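Local coordinates for protein EpsJ (Vibrio vulnificus, PDB 2RET) that probably forms, together with the pseudopilin EpsI, part of the pseudopilus of the type 2 secretion system that exports proteins from the bacterium, at residues E123-R128 with I149-T154. Numbering follows the deposited sequence.
Sequences EELNVR and ISVELT
Asn126 and Glu152 face each other as a hydrogen-bonded antiparallel pair: Asn126 N gives its hydrogen almost straight to Glu152 O (2.9 Å, 179° at the hydrogen), and Glu152 N returns one to Asn126 O at 2.8 Å. Arg128 and Ser150 repeat the pattern, with both bonds 3.0 Å long, Arg128 N to Ser150 O and Ser150 N to Arg128 O. These four side chains point to one face of the sheet, where between the two pairs a water donates to Asn126 O and to Ser150 O, so each carbonyl accepts two hydrogens. Towards Glu123, a 2.7 Å bond runs from Glu123 N to Thr154 O.

Leu125, Val127, Val151 and Leu153 line the other face. With CG anti to the backbone N (chi1 171°), Leu125 brings its CD1 methyl to both Leu153 CD2, at 3.9 Å, and Val151 CG1. Tightest is the meeting of methyls Val127 CG1 and Ile149 CG2, 3.5 Å apart. Met28 and Phe32 reach Val151, and Trp54 touches Leu125 and Val127.

Backbone bonds from Ile149, Val151 and Leu153 to strand 159-166 make 148-155 an inner strand. Through Val151 and Leu153 this antiparallel sheet packs on N-terminal helix 10-32, as is characteristic of the pilin fold.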
loop_
_atom_site.group_PDB
_atom_site.type_symbol
_atom_site.label_atom_id
_atom_site.label_comp_id
_atom_site.label_asym_id
_atom_site.label_seq_id
_atom_site.Cartn_x
_atom_site.Cartn_y
_atom_site.Cartn_z
ATOM N N GLU B 123 17.215 -17.746 31.796
ATOM C CA GLU B 123 18.585 -17.489 32.184
ATOM C C GLU B 123 19.275 -16.525 31.216
ATOM O O GLU B 123 20.038 -15.632 31.633
ATOM C CB GLU B 123 19.356 -18.809 32.263
ATOM C CG GLU B 123 18.926 -19.689 33.458
ATOM C CD GLU B 123 19.370 -21.136 33.345
ATOM O OE1 GLU B 123 20.006 -21.505 32.332
ATOM O OE2 GLU B 123 19.086 -21.907 34.288
ATOM N N GLU B 124 18.987 -16.689 29.930
ATOM C CA GLU B 124 19.758 -16.039 28.882
ATOM C C GLU B 124 18.812 -15.628 27.780
ATOM O O GLU B 124 17.746 -16.234 27.596
ATOM C CB GLU B 124 20.854 -16.981 28.335
ATOM C CG GLU B 124 21.929 -16.256 27.526
ATOM C CD GLU B 124 22.994 -17.177 26.942
ATOM O OE1 GLU B 124 23.429 -18.138 27.640
ATOM O OE2 GLU B 124 23.414 -16.918 25.781
ATOM N N LEU B 125 19.214 -14.530 27.142
ATOM C CA LEU B 125 18.725 -14.018 25.906
ATOM C C LEU B 125 19.909 -13.980 24.937
ATOM O O LEU B 125 20.888 -13.349 25.214
ATOM C CB LEU B 125 18.171 -12.590 26.123
ATOM C CG LEU B 125 17.791 -11.776 24.871
ATOM C CD1 LEU B 125 16.662 -12.458 24.128
ATOM C CD2 LEU B 125 17.448 -10.301 25.200
ATOM N N ASN B 126 19.792 -14.665 23.810
ATOM C CA ASN B 126 20.745 -14.552 22.717
ATOM C C ASN B 126 20.076 -14.305 21.350
ATOM O O ASN B 126 19.123 -14.957 20.992
ATOM C CB ASN B 126 21.598 -15.803 22.617
ATOM C CG ASN B 126 22.805 -15.606 21.706
ATOM O OD1 ASN B 126 23.578 -14.638 21.841
ATOM N ND2 ASN B 126 22.960 -16.512 20.759
ATOM N N VAL B 127 20.631 -13.384 20.588
ATOM C CA VAL B 127 20.084 -12.987 19.300
ATOM C C VAL B 127 21.174 -13.060 18.253
ATOM O O VAL B 127 22.315 -12.666 18.506
ATOM C CB VAL B 127 19.456 -11.577 19.343
ATOM C CG1 VAL B 127 18.908 -11.196 17.951
ATOM C CG2 VAL B 127 18.272 -11.507 20.377
ATOM N N ARG B 128 20.814 -13.606 17.088
ATOM C CA ARG B 128 21.697 -13.720 15.942
ATOM C C ARG B 128 21.024 -13.123 14.731
ATOM O O ARG B 128 19.819 -13.095 14.630
ATOM C CB ARG B 128 22.063 -15.153 15.689
ATOM C CG ARG B 128 23.007 -15.706 16.726
ATOM C CD ARG B 128 22.851 -17.190 16.842
ATOM N NE ARG B 128 23.741 -17.871 15.926
ATOM C CZ ARG B 128 23.394 -18.759 14.996
ATOM N NH1 ARG B 128 22.122 -19.134 14.797
ATOM N NH2 ARG B 128 24.355 -19.282 14.239
ATOM N N ILE B 149 16.231 -12.537 11.918
ATOM C CA ILE B 149 16.697 -12.445 13.286
ATOM C C ILE B 149 16.213 -13.728 13.985
ATOM O O ILE B 149 15.092 -14.136 13.808
ATOM C CB ILE B 149 16.109 -11.142 13.963
ATOM C CG1 ILE B 149 16.698 -9.897 13.284
ATOM C CG2 ILE B 149 16.490 -11.000 15.432
ATOM C CD1 ILE B 149 15.734 -8.704 13.255
ATOM N N SER B 150 17.085 -14.345 14.762
ATOM C CA SER B 150 16.785 -15.536 15.557
ATOM C C SER B 150 16.935 -15.094 17.007
ATOM O O SER B 150 17.990 -14.635 17.415
ATOM C CB SER B 150 17.779 -16.694 15.261
ATOM O OG SER B 150 17.511 -17.856 16.078
ATOM N N VAL B 151 15.850 -15.223 17.752
ATOM C CA VAL B 151 15.799 -14.904 19.157
ATOM C C VAL B 151 15.762 -16.222 19.917
ATOM O O VAL B 151 14.833 -16.991 19.767
ATOM C CB VAL B 151 14.573 -14.008 19.472
ATOM C CG1 VAL B 151 14.537 -13.672 20.998
ATOM C CG2 VAL B 151 14.655 -12.727 18.614
ATOM N N GLU B 152 16.810 -16.475 20.707
ATOM C CA GLU B 152 16.893 -17.655 21.540
ATOM C C GLU B 152 16.816 -17.345 23.042
ATOM O O GLU B 152 17.519 -16.512 23.538
ATOM C CB GLU B 152 18.186 -18.405 21.236
ATOM C CG GLU B 152 18.304 -19.720 21.996
ATOM C CD GLU B 152 19.590 -20.424 21.670
ATOM O OE1 GLU B 152 20.663 -19.957 22.156
ATOM O OE2 GLU B 152 19.506 -21.424 20.906
ATOM N N LEU B 153 15.945 -18.069 23.742
ATOM C CA LEU B 153 15.808 -18.019 25.203
ATOM C C LEU B 153 16.276 -19.336 25.793
ATOM O O LEU B 153 16.017 -20.386 25.243
ATOM C CB LEU B 153 14.340 -17.801 25.591
ATOM C CG LEU B 153 13.652 -16.585 24.947
ATOM C CD1 LEU B 153 12.185 -16.549 25.306
ATOM C CD2 LEU B 153 14.352 -15.340 25.423
ATOM N N THR B 154 16.980 -19.259 26.912
ATOM C CA THR B 154 17.376 -20.404 27.699
ATOM C C THR B 154 16.501 -20.344 28.961
ATOM O O THR B 154 16.648 -19.452 29.820
ATOM C CB THR B 154 18.875 -20.348 28.043
ATOM O OG1 THR B 154 19.627 -20.233 26.826
ATOM C CG2 THR B 154 19.358 -21.631 28.902
HETATM O O HOH W 1 19.634 -16.788 18.695
#